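Local coordinates for protein Lysine/ornithine decarboxylase (Selenomonas ruminantium, PDB 5GJO) that uses pyridoxal 5'-phosphate to decarboxylate both L-lysine and L-ornithine, giving cadaverine and putrescine, and works as a homodimer, at residues 213-218 with 251-256; 42-47 with 239-244; 134-139 with 175-180; 91-96 with 112-117. The protein carries 2 engineered substitutions. All coordinates share one frame; numbering follows the deposited sequence.

Contact 1. Residues 213-218 with 251-256; sequences TDLDIG and TAVWTE. With PLP (pyridoxal-5'-phosphate), chain H.
Trp254 turns its CG anti to its own carbonyl carbon (chi1 -50°), and Asp214 takes the same kind of first torsion (chi1 -75°), which brings the indole NE1 to the carboxylate on one face of two parallel strands. NE1 donates to Asp214 OD2 at 2.9 Å, meeting it on the anti side but tilted out of the carboxylate plane, although the two flat groups are only 8° apart. Arg113 forms a salt bridge with the same OD2 and a cation-pi contact with the indole. Thr213 OG1 holds the other oxygen, Asp214 OD1, at 2.7 Å, so the rotation of the carboxylate is fixed from both ends.

Nearer the cofactor, the carboxylates of Asp216 and Glu256 stand almost perpendicular, with Asp216 OD2 2.5 Å from Glu256 OE2. Asp216 OD1 accepts from Gly218 N at 3.0 Å, an Asx turn that steadies this second-shell acid. Glu256 OE1 lies 2.8 Å from PLP N1, as in related decarboxylases whose glutamate faces the pyridine nitrogen. Gly218 O is gripped twice: Thr255 OG1 comes almost straight onto it at 2.7 Å, while Glu256 N donates from above the carbonyl plane.

Backbone bonds, among them Leu215 N to Ala252 O and Ile217 N to Trp254 O, hold the parallel register, and Ile217 CG2 rests on Val253 CG1 at 4.0 Å. Helix 233-247 links the two strands in a beta-alpha-beta unit; helix 189-207 packs on Leu215 and Ile217, while strands 173-178 and 45-50 continue the sheet beyond strands 214-216 and 252-255 respectively.

Contact 2. Residues 42-47 with 239-244; sequences LPRAGV and AINKQI
Leu42 drives CD1 into the side of helix 233-247, where it lies 3.8 Å from Asn241 CB and 3.9 Å from Ile240 CG2, with Ile244 CD1 a little farther off. This is the buried, apolar part of the contact. Beside it Asn241, its CG anti to the backbone N (chi1 -162°), carries its amide across to the type I turn of Leu42 to Ala45. There OD1 accepts from Arg44 N at 2.9 Å, in the carbonyl plane and nearly straight (162° at the hydrogen), so the side chain of the helix pins the turn.

The outer side is more open to solvent rather than looser. Exposed Pro43 crosses the Asn241 amide at about a right angle, its CD 3.3 Å from OD1. Arg44 folds back at its second and third torsions, and Ile244 CG2 lies over one face of its guanidinium toward the rim, 3.7 Å from NH2. The charged end is held by a salt bridge to Asp245 and by a hydrogen bond to Phe248 O.

Helix 233-247 lies on the outside of the barrel sheet and packs here against the turn joining helix 28-41 to strand 45-50, the arrangement of neighbouring beta/alpha units in a TIM-type barrel.

Contact 3. Residues 134-139 with 175-180; sequences VLVRIA and MGICFH. With PLP (pyridoxal-5'-phosphate), chain H.
Val136 is clasped by Gly176 and Cys178 in a parallel ladder: Val136 N donates to Gly176 O, Cys178 N to Val136 O at 2.9 Å, and Ile138 N to Cys178 O. At the start of the ladder Met175 N bonds to Val134 O at 3.0 Å, with a second, weak bond from Gly176 N to the same oxygen. The backbone angles of Gly176 would jam any CB against the preceding carbonyl oxygen.

Apolar contacts fall on both faces. Val136 CG1 and Ile177 CG1 run side by side at 4.1 Å under helices 160-169 and 189-207. On the opposite face Cys178 SG, set between its backbone N and carbonyl carbon (chi1 68°), presses on Arg137 CB at 3.5 Å. The segments belong to adjacent strands of the TIM-type barrel that binds the cofactor, joined by helix 160-169 as a beta-alpha-beta unit, and at their C-terminal ends the chemistry becomes polar.

Arg137 stretches out fully, so that its guanidinium passes over His180 CB, 3.8 Å from NH2, and NH2 reaches Leu149 O. A water accepts from Arg137 NE and from His180 N, and lies 2.7 Å from Ile138 O, between the strand ends.

The imidazole turns its CD2-NE2 edge to the pyridine ring, CD2 being 3.6 Å from PLP C4. NE2 donates to PLP O4P at 3.1 Å and 162°. Exchanging His180 for an alanine would probably leave O4P without this donor and open a gap over the pyridine ring. On the far side of the imidazole, ND1 is engaged with Gly182 N.

Contact 4. Residues 91-96 with 112-117; sequences MIYANP and RRFTFD
Tyr93 and Phe114 form the one backbone bridge between strands 91-93 and 113-116, the outermost two in the order of the parallel sheet, and so close the TIM-type beta/alpha barrel. Tyr93 N donates to Arg113 O at 2.9 Å, whereas the return bond from Thr115 N to Tyr93 O is weak.

Apolar packing flanks this seam. Tyr93 CB sits 3.8 Å from Phe114 CD1, and Phe114 CE1 meets the tyrosine ring at its edge. On the other side Ile92, its CG1 anti to the backbone N (chi1 -173°), lays CG1 3.7 Å from Arg113 CG and reaches Thr115 CG2 with CD1.

Among the polar groups, Arg113 runs out straight past Ile92 to Asp214 and the Trp254 ring. A leucine in place of Arg113 would probably leave Asp214 without its charged mate and the indole without its cation. Asp117 OD2 accepts a hydrogen bond from Gly154 N and touches the proline ring at Pro96 CB, 3.6 Å away, a van der Waals contact. Asp117 OD1 forms a salt bridge with Lys276 of the second subunit, while Asn95 packs on Cys324 of that subunit, by similarity the proton donor.

Waters span the places where the strands part. One joins Met91 O to Arg112 N, and another joins Ala94 O to Thr115 OG1. A third donates to Pro96 O at 2.8 Å and to Asp117 OD1, and accepts from Asp117 N at 2.9 Å.

How the contacts relate
Contacts 1, 3 and 4 are buried strand-to-strand seams of one barrel sheet, whereas contact 2 is a partly exposed turn-to-helix contact on its outside. Contact 2 still abuts contact 1, since Gly46 and residues 253-255 share backbone bonds and helix 233-247 links the strands of contact 1. Contacts 1 and 3 adjoin through strands 214-216 and 173-178, and contacts 3 and 4 through strands 133-137 and 113-116. Across the barrel interior, Arg113 of contact 4 engages Asp214 of contact 1. Contact 1 brings one acid, Glu256, to the cofactor's pyridine nitrogen, with Asp216 behind it, and contact 3 a histidine donor to its phosphate ester oxygen; contact 4 relies more on water and reaches the second subunit.

Contact 1. Residues 213-218 with 251-256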
# COMPACT_ATOMS: atom_id res chain seq x y z
N THR A 213 -9.32 -35.89 11.45
CA THR A 213 -8.01 -36.48 11.17
C THR A 213 -6.83 -35.43 11.17
O THR A 213 -5.67 -35.84 11.29
CB THR A 213 -8.03 -37.12 9.76
OG1 THR A 213 -8.41 -36.22 8.76
CG2 THR A 213 -9.04 -38.32 9.67
N ASP A 214 -7.15 -34.16 10.93
CA ASP A 214 -6.16 -33.10 10.69
C ASP A 214 -6.35 -31.88 11.56
O ASP A 214 -7.45 -31.43 11.76
CB ASP A 214 -6.27 -32.64 9.25
CG ASP A 214 -5.68 -33.63 8.27
OD1 ASP A 214 -6.20 -34.73 8.19
OD2 ASP A 214 -4.73 -33.29 7.58
N LEU A 215 -5.24 -31.32 12.03
CA LEU A 215 -5.27 -30.14 12.88
C LEU A 215 -4.21 -29.15 12.26
O LEU A 215 -3.12 -29.55 11.96
CB LEU A 215 -4.84 -30.52 14.23
CG LEU A 215 -4.60 -29.46 15.26
CD1 LEU A 215 -5.95 -28.78 15.58
CD2 LEU A 215 -3.93 -30.04 16.52
N ASP A 216 -4.63 -27.91 12.01
CA ASP A 216 -3.72 -26.88 11.45
C ASP A 216 -3.62 -25.77 12.54
O ASP A 216 -4.59 -25.10 12.85
CB ASP A 216 -4.29 -26.38 10.15
CG ASP A 216 -3.38 -25.43 9.39
OD1 ASP A 216 -2.84 -24.53 10.02
OD2 ASP A 216 -3.27 -25.53 8.13
N ILE A 217 -2.43 -25.60 13.07
CA ILE A 217 -2.13 -24.68 14.11
C ILE A 217 -1.82 -23.22 13.67
O ILE A 217 -1.50 -22.42 14.54
CB ILE A 217 -0.97 -25.18 14.98
CG1 ILE A 217 0.39 -25.16 14.27
CG2 ILE A 217 -1.27 -26.58 15.48
CD1 ILE A 217 1.51 -25.20 15.25
N GLY A 218 -1.90 -22.95 12.39
CA GLY A 218 -1.69 -21.60 11.85
C GLY A 218 -0.25 -21.15 11.96
O GLY A 218 0.67 -22.00 12.01
N THR A 251 -2.90 -37.71 15.09
CA THR A 251 -3.54 -36.79 14.17
C THR A 251 -2.44 -36.21 13.22
O THR A 251 -1.34 -36.12 13.67
CB THR A 251 -4.19 -35.71 15.04
OG1 THR A 251 -5.31 -36.28 15.75
CG2 THR A 251 -4.71 -34.58 14.22
N ALA A 252 -2.79 -35.94 11.99
CA ALA A 252 -1.95 -35.22 10.98
C ALA A 252 -2.01 -33.75 11.33
O ALA A 252 -3.07 -33.14 11.23
CB ALA A 252 -2.38 -35.43 9.55
N VAL A 253 -0.90 -33.23 11.81
CA VAL A 253 -0.81 -31.82 12.24
C VAL A 253 0.03 -30.98 11.31
O VAL A 253 1.01 -31.46 10.71
CB VAL A 253 -0.27 -31.70 13.71
CG1 VAL A 253 -0.33 -30.27 14.20
CG2 VAL A 253 -1.06 -32.65 14.64
N TRP A 254 -0.40 -29.73 11.16
CA TRP A 254 0.14 -28.85 10.18
C TRP A 254 0.27 -27.43 10.71
O TRP A 254 -0.35 -27.04 11.71
CB TRP A 254 -0.76 -28.76 8.94
CG TRP A 254 -1.12 -30.07 8.43
CD1 TRP A 254 -2.22 -30.82 8.80
CD2 TRP A 254 -0.35 -30.88 7.53
NE1 TRP A 254 -2.18 -32.06 8.13
CE2 TRP A 254 -1.04 -32.12 7.37
CE3 TRP A 254 0.86 -30.70 6.86
CZ2 TRP A 254 -0.58 -33.12 6.54
CZ3 TRP A 254 1.33 -31.74 5.99
CH2 TRP A 254 0.61 -32.90 5.84
N THR A 255 1.15 -26.68 10.05
CA THR A 255 1.35 -25.27 10.43
C THR A 255 1.41 -24.41 9.19
O THR A 255 1.80 -24.88 8.14
CB THR A 255 2.61 -25.13 11.36
OG1 THR A 255 2.76 -23.74 11.78
CG2 THR A 255 3.88 -25.66 10.64
N GLU A 256 1.10 -23.14 9.33
CA GLU A 256 1.01 -22.17 8.27
C GLU A 256 1.92 -20.96 8.55
O GLU A 256 1.45 -19.82 8.58
CB GLU A 256 -0.46 -21.70 8.01
CG GLU A 256 -1.40 -22.81 7.61
CD GLU A 256 -2.84 -22.36 7.31
OE1 GLU A 256 -3.01 -21.13 7.17
OE2 GLU A 256 -3.76 -23.26 7.20
N1 PLP H . -1.96 -18.58 7.56
C2 PLP H . -3.06 -17.78 7.61
C2A PLP H . -4.42 -18.37 7.35
C3 PLP H . -2.92 -16.34 7.92
O3 PLP H . -4.01 -15.52 7.98
C4 PLP H . -1.56 -15.82 8.17
C4A PLP H . -1.32 -14.40 8.49
O4A PLP H . -2.12 -13.55 8.15
C5 PLP H . -0.44 -16.80 8.08
C6 PLP H . -0.72 -18.13 7.78
C5A PLP H . 0.98 -16.35 8.32
O4P PLP H . 1.06 -15.65 9.57
P PLP H . 2.49 -15.26 10.20
O1P PLP H . 3.16 -16.59 10.44
O2P PLP H . 2.14 -14.50 11.45
O3P PLP H . 3.14 -14.42 9.12

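Contact 2. Residues 42-47 with 239-244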
# COMPACT_ATOMS: atom_id res chain seq x y z
N LEU A 42 10.02 -28.41 15.35
CA LEU A 42 8.60 -28.62 15.31
C LEU A 42 8.31 -29.72 14.28
O LEU A 42 7.59 -29.52 13.35
CB LEU A 42 7.91 -27.28 14.95
CG LEU A 42 6.39 -27.18 14.99
CD1 LEU A 42 5.78 -27.66 16.29
CD2 LEU A 42 5.96 -25.76 14.69
N PRO A 43 8.88 -30.90 14.52
CA PRO A 43 8.70 -31.96 13.53
C PRO A 43 7.27 -32.42 13.29
O PRO A 43 6.92 -32.77 12.17
CB PRO A 43 9.62 -33.08 14.07
CG PRO A 43 9.75 -32.83 15.51
CD PRO A 43 9.81 -31.28 15.57
N ARG A 44 6.44 -32.37 14.31
CA ARG A 44 5.06 -32.83 14.18
C ARG A 44 4.19 -32.02 13.19
O ARG A 44 3.21 -32.52 12.70
CB ARG A 44 4.38 -32.93 15.55
CG ARG A 44 4.85 -34.11 16.40
CD ARG A 44 4.62 -35.46 15.73
NE ARG A 44 3.29 -35.57 15.17
CZ ARG A 44 2.18 -35.72 15.88
NH1 ARG A 44 1.02 -35.77 15.27
NH2 ARG A 44 2.24 -35.81 17.19
N ALA A 45 4.53 -30.75 12.96
CA ALA A 45 3.66 -29.90 12.14
C ALA A 45 4.24 -29.73 10.80
O ALA A 45 5.21 -28.95 10.62
CB ALA A 45 3.46 -28.54 12.81
N GLY A 46 3.60 -30.38 9.81
CA GLY A 46 3.93 -30.23 8.42
C GLY A 46 3.67 -28.80 7.94
O GLY A 46 2.75 -28.18 8.38
N VAL A 47 4.55 -28.29 7.09
CA VAL A 47 4.50 -26.87 6.69
C VAL A 47 3.67 -26.57 5.44
O VAL A 47 3.90 -27.12 4.34
CB VAL A 47 5.93 -26.36 6.47
CG1 VAL A 47 5.93 -24.90 6.06
CG2 VAL A 47 6.74 -26.53 7.72
N ALA A 239 8.14 -26.39 22.61
CA ALA A 239 6.98 -26.41 23.55
C ALA A 239 5.70 -26.65 22.78
O ALA A 239 4.85 -27.46 23.23
CB ALA A 239 6.89 -25.12 24.32
N ILE A 240 5.56 -26.07 21.61
CA ILE A 240 4.40 -26.38 20.75
C ILE A 240 4.44 -27.86 20.35
O ILE A 240 3.42 -28.61 20.42
CB ILE A 240 4.33 -25.43 19.59
CG1 ILE A 240 4.08 -23.99 20.03
CG2 ILE A 240 3.27 -25.78 18.59
CD1 ILE A 240 4.39 -22.95 18.98
N ASN A 241 5.61 -28.33 19.88
CA ASN A 241 5.76 -29.71 19.44
C ASN A 241 5.42 -30.68 20.59
O ASN A 241 4.69 -31.68 20.34
CB ASN A 241 7.17 -29.98 18.91
CG ASN A 241 7.23 -31.20 18.08
OD1 ASN A 241 6.77 -31.25 16.95
ND2 ASN A 241 7.81 -32.24 18.66
N LYS A 242 5.87 -30.33 21.80
CA LYS A 242 5.69 -31.18 23.00
C LYS A 242 4.16 -31.32 23.25
O LYS A 242 3.64 -32.45 23.54
CB LYS A 242 6.43 -30.64 24.21
CG LYS A 242 6.34 -31.54 25.44
CD LYS A 242 6.85 -30.88 26.68
CE LYS A 242 6.99 -31.91 27.78
NZ LYS A 242 7.67 -31.32 28.97
N GLN A 243 3.44 -30.23 23.09
CA GLN A 243 2.02 -30.23 23.36
C GLN A 243 1.28 -30.97 22.25
O GLN A 243 0.24 -31.65 22.49
CB GLN A 243 1.49 -28.80 23.52
CG GLN A 243 0.01 -28.70 23.89
CD GLN A 243 -0.22 -28.72 25.38
OE1 GLN A 243 0.45 -29.42 26.10
NE2 GLN A 243 -1.10 -27.87 25.87
N ILE A 244 1.78 -30.93 21.03
CA ILE A 244 1.18 -31.70 19.97
C ILE A 244 1.44 -33.21 20.18
O ILE A 244 0.53 -34.01 19.97
CB ILE A 244 1.71 -31.30 18.57
CG1 ILE A 244 1.26 -29.86 18.19
CG2 ILE A 244 1.25 -32.25 17.48
CD1 ILE A 244 2.11 -29.25 17.14

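Contact 3. Residues 134-139 with 175-180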
# COMPACT_ATOMS: atom_id res chain seq x y z
N VAL A 134 -12.51 -29.82 4.48
CA VAL A 134 -12.64 -28.54 5.21
C VAL A 134 -12.20 -28.64 6.64
O VAL A 134 -12.38 -29.65 7.34
CB VAL A 134 -14.06 -27.92 5.14
CG1 VAL A 134 -14.46 -27.66 3.74
CG2 VAL A 134 -15.10 -28.83 5.87
N LEU A 135 -11.46 -27.59 7.09
CA LEU A 135 -11.11 -27.42 8.48
C LEU A 135 -11.85 -26.17 8.96
O LEU A 135 -11.78 -25.10 8.37
CB LEU A 135 -9.61 -27.21 8.70
CG LEU A 135 -8.67 -28.32 8.19
CD1 LEU A 135 -8.68 -28.32 6.70
CD2 LEU A 135 -7.25 -27.94 8.58
N VAL A 136 -12.51 -26.30 10.10
CA VAL A 136 -13.22 -25.19 10.64
C VAL A 136 -12.22 -24.41 11.51
O VAL A 136 -11.49 -25.01 12.26
CB VAL A 136 -14.46 -25.58 11.48
CG1 VAL A 136 -14.14 -26.39 12.68
CG2 VAL A 136 -15.24 -24.32 11.89
N ARG A 137 -12.24 -23.09 11.36
CA ARG A 137 -11.29 -22.23 12.09
C ARG A 137 -12.02 -21.71 13.32
O ARG A 137 -13.08 -21.03 13.16
CB ARG A 137 -10.94 -21.03 11.25
CG ARG A 137 -9.87 -20.16 11.92
CD ARG A 137 -9.40 -19.13 10.93
NE ARG A 137 -8.59 -18.09 11.55
CZ ARG A 137 -7.95 -17.17 10.82
NH1 ARG A 137 -7.85 -17.27 9.49
NH2 ARG A 137 -7.30 -16.17 11.45
N ILE A 138 -11.44 -21.97 14.46
CA ILE A 138 -11.95 -21.47 15.74
C ILE A 138 -11.21 -20.20 16.19
O ILE A 138 -10.00 -20.05 15.97
CB ILE A 138 -11.83 -22.52 16.87
CG1 ILE A 138 -10.41 -23.07 17.09
CG2 ILE A 138 -12.82 -23.66 16.60
CD1 ILE A 138 -10.20 -23.94 18.31
N ALA A 139 -11.97 -19.34 16.84
CA ALA A 139 -11.46 -18.15 17.47
C ALA A 139 -10.78 -18.53 18.78
O ALA A 139 -11.35 -19.20 19.62
CB ALA A 139 -12.61 -17.14 17.65
N MET A 175 -12.94 -32.50 7.99
CA MET A 175 -11.62 -33.08 8.14
C MET A 175 -10.93 -32.72 9.44
O MET A 175 -10.12 -33.49 10.03
CB MET A 175 -10.73 -32.62 6.95
CG MET A 175 -9.42 -33.40 6.97
SD MET A 175 -8.29 -32.72 5.77
CE MET A 175 -7.78 -34.31 5.12
N GLY A 176 -11.23 -31.52 9.92
CA GLY A 176 -10.59 -31.09 11.16
C GLY A 176 -10.80 -29.64 11.57
O GLY A 176 -11.77 -28.98 11.16
N ILE A 177 -9.85 -29.21 12.38
CA ILE A 177 -9.90 -27.91 13.05
C ILE A 177 -8.58 -27.17 12.76
O ILE A 177 -7.50 -27.77 12.72
CB ILE A 177 -10.13 -28.08 14.51
CG1 ILE A 177 -11.51 -28.79 14.71
CG2 ILE A 177 -10.19 -26.74 15.23
CD1 ILE A 177 -11.84 -29.10 16.15
N CYS A 178 -8.74 -25.86 12.60
CA CYS A 178 -7.60 -24.94 12.51
C CYS A 178 -7.80 -23.71 13.38
O CYS A 178 -8.89 -23.37 13.83
CB CYS A 178 -7.36 -24.49 11.04
SG CYS A 178 -8.57 -23.47 10.27
N PHE A 179 -6.69 -23.02 13.59
CA PHE A 179 -6.68 -21.81 14.35
C PHE A 179 -5.42 -20.99 13.95
O PHE A 179 -4.45 -21.54 13.36
CB PHE A 179 -6.75 -21.99 15.86
CG PHE A 179 -5.65 -22.82 16.45
CD1 PHE A 179 -4.42 -22.27 16.73
CD2 PHE A 179 -5.83 -24.12 16.71
CE1 PHE A 179 -3.40 -23.00 17.28
CE2 PHE A 179 -4.82 -24.89 17.24
CZ PHE A 179 -3.59 -24.33 17.56
N HIS A 180 -5.52 -19.68 14.21
CA HIS A 180 -4.31 -18.81 14.06
C HIS A 180 -4.33 -17.94 15.32
O HIS A 180 -5.33 -17.26 15.59
CB HIS A 180 -4.33 -18.02 12.81
CG HIS A 180 -3.00 -17.48 12.41
ND1 HIS A 180 -2.22 -16.80 13.30
CD2 HIS A 180 -2.32 -17.51 11.25
CE1 HIS A 180 -1.11 -16.36 12.70
NE2 HIS A 180 -1.14 -16.79 11.45
N1 PLP H . -1.96 -18.58 7.56
C2 PLP H . -3.06 -17.78 7.61
C2A PLP H . -4.42 -18.37 7.35
C3 PLP H . -2.92 -16.34 7.92
O3 PLP H . -4.01 -15.52 7.98
C4 PLP H . -1.56 -15.82 8.17
C4A PLP H . -1.32 -14.40 8.49
O4A PLP H . -2.12 -13.55 8.15
C5 PLP H . -0.44 -16.80 8.08
C6 PLP H . -0.72 -18.13 7.78
C5A PLP H . 0.98 -16.35 8.32
O4P PLP H . 1.06 -15.65 9.57
P PLP H . 2.49 -15.26 10.20
O1P PLP H . 3.16 -16.59 10.44
O2P PLP H . 2.14 -14.50 11.45
O3P PLP H . 3.14 -14.42 9.12
O HOH W 1 -8.14 -18.50 14.70

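Contact 4. Residues 91-96 with 112-117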
# COMPACT_ATOMS: atom_id res chain seq x y z
N MET A 91 -1.80 -27.41 -1.89
CA MET A 91 -2.29 -26.13 -1.42
C MET A 91 -3.44 -26.24 -0.44
O MET A 91 -4.22 -27.16 -0.50
CB MET A 91 -2.72 -25.27 -2.60
CG MET A 91 -1.69 -25.12 -3.72
SD MET A 91 -2.33 -24.14 -5.08
CE MET A 91 -1.25 -24.59 -6.43
N ILE A 92 -3.51 -25.30 0.48
CA ILE A 92 -4.72 -25.04 1.26
C ILE A 92 -5.19 -23.64 0.96
O ILE A 92 -4.43 -22.69 1.00
CB ILE A 92 -4.53 -25.27 2.77
CG1 ILE A 92 -5.90 -25.13 3.47
CG2 ILE A 92 -3.50 -24.42 3.39
CD1 ILE A 92 -5.90 -25.51 4.93
N TYR A 93 -6.45 -23.51 0.58
CA TYR A 93 -7.02 -22.20 0.36
C TYR A 93 -7.60 -21.78 1.71
O TYR A 93 -8.74 -22.07 2.03
CB TYR A 93 -8.07 -22.26 -0.77
CG TYR A 93 -8.70 -20.96 -1.23
CD1 TYR A 93 -8.21 -19.73 -0.85
CD2 TYR A 93 -9.79 -20.98 -2.07
CE1 TYR A 93 -8.80 -18.56 -1.29
CE2 TYR A 93 -10.39 -19.83 -2.50
CZ TYR A 93 -9.90 -18.62 -2.11
OH TYR A 93 -10.50 -17.50 -2.56
N ALA A 94 -6.76 -21.14 2.51
CA ALA A 94 -7.09 -20.80 3.89
C ALA A 94 -7.58 -19.37 4.12
O ALA A 94 -7.49 -18.85 5.26
CB ALA A 94 -5.89 -21.04 4.76
N ASN A 95 -8.09 -18.75 3.11
CA ASN A 95 -8.88 -17.54 3.31
C ASN A 95 -10.27 -18.02 3.68
O ASN A 95 -10.94 -18.70 2.85
CB ASN A 95 -8.89 -16.76 2.08
CG ASN A 95 -9.42 -15.35 2.28
OD1 ASN A 95 -10.32 -15.11 3.10
ND2 ASN A 95 -8.79 -14.38 1.56
N PRO A 96 -10.70 -17.70 4.91
CA PRO A 96 -12.02 -18.20 5.31
C PRO A 96 -13.16 -17.66 4.47
O PRO A 96 -14.21 -18.29 4.53
CB PRO A 96 -12.16 -17.73 6.78
CG PRO A 96 -10.78 -17.44 7.22
CD PRO A 96 -10.08 -16.94 5.99
N ARG A 112 -8.37 -28.73 -3.10
CA ARG A 112 -9.52 -29.24 -2.37
C ARG A 112 -9.35 -29.30 -0.86
O ARG A 112 -9.80 -30.23 -0.23
CB ARG A 112 -9.99 -30.57 -2.96
CG ARG A 112 -8.91 -31.63 -3.11
CD ARG A 112 -9.51 -32.97 -3.54
NE ARG A 112 -10.59 -33.37 -2.65
CZ ARG A 112 -10.43 -33.90 -1.44
NH1 ARG A 112 -11.48 -34.20 -0.70
NH2 ARG A 112 -9.21 -34.10 -0.96
N ARG A 113 -8.67 -28.31 -0.29
CA ARG A 113 -8.47 -28.26 1.19
C ARG A 113 -8.76 -26.78 1.45
O ARG A 113 -8.08 -25.91 0.82
CB ARG A 113 -7.07 -28.66 1.53
CG ARG A 113 -6.77 -28.68 2.99
CD ARG A 113 -5.36 -29.17 3.17
NE ARG A 113 -4.98 -29.38 4.53
CZ ARG A 113 -4.93 -30.56 5.17
NH1 ARG A 113 -5.32 -31.67 4.58
NH2 ARG A 113 -4.52 -30.62 6.42
N PHE A 114 -9.74 -26.52 2.29
CA PHE A 114 -10.28 -25.20 2.54
C PHE A 114 -10.39 -25.00 4.04
O PHE A 114 -10.53 -25.94 4.76
CB PHE A 114 -11.71 -25.08 2.00
CG PHE A 114 -11.85 -25.14 0.50
CD1 PHE A 114 -10.84 -24.75 -0.33
CD2 PHE A 114 -13.04 -25.54 -0.06
CE1 PHE A 114 -10.98 -24.80 -1.68
CE2 PHE A 114 -13.20 -25.58 -1.41
CZ PHE A 114 -12.16 -25.21 -2.23
N THR A 115 -10.31 -23.75 4.48
CA THR A 115 -10.82 -23.34 5.83
C THR A 115 -12.06 -22.54 5.72
O THR A 115 -12.35 -21.96 4.71
CB THR A 115 -9.74 -22.61 6.71
OG1 THR A 115 -9.54 -21.33 6.17
CG2 THR A 115 -8.42 -23.36 6.67
N PHE A 116 -12.82 -22.53 6.81
CA PHE A 116 -13.99 -21.68 6.93
C PHE A 116 -14.33 -21.38 8.39
O PHE A 116 -13.92 -22.09 9.27
CB PHE A 116 -15.18 -22.28 6.20
CG PHE A 116 -15.82 -23.44 6.90
CD1 PHE A 116 -15.11 -24.58 7.15
CD2 PHE A 116 -17.14 -23.38 7.29
CE1 PHE A 116 -15.70 -25.65 7.78
CE2 PHE A 116 -17.73 -24.43 7.94
CZ PHE A 116 -17.01 -25.57 8.18
N ASP A 117 -15.04 -20.30 8.61
CA ASP A 117 -15.46 -19.92 9.94
C ASP A 117 -16.91 -19.44 10.04
O ASP A 117 -17.28 -18.88 11.03
CB ASP A 117 -14.50 -18.89 10.56
CG ASP A 117 -14.47 -17.57 9.80
OD1 ASP A 117 -15.39 -17.29 9.05
OD2 ASP A 117 -13.51 -16.82 9.99
O HOH W 2 -5.65 -29.13 -2.03
O HOH W 3 -7.82 -19.67 7.86
O HOH W 4 -16.05 -18.52 6.60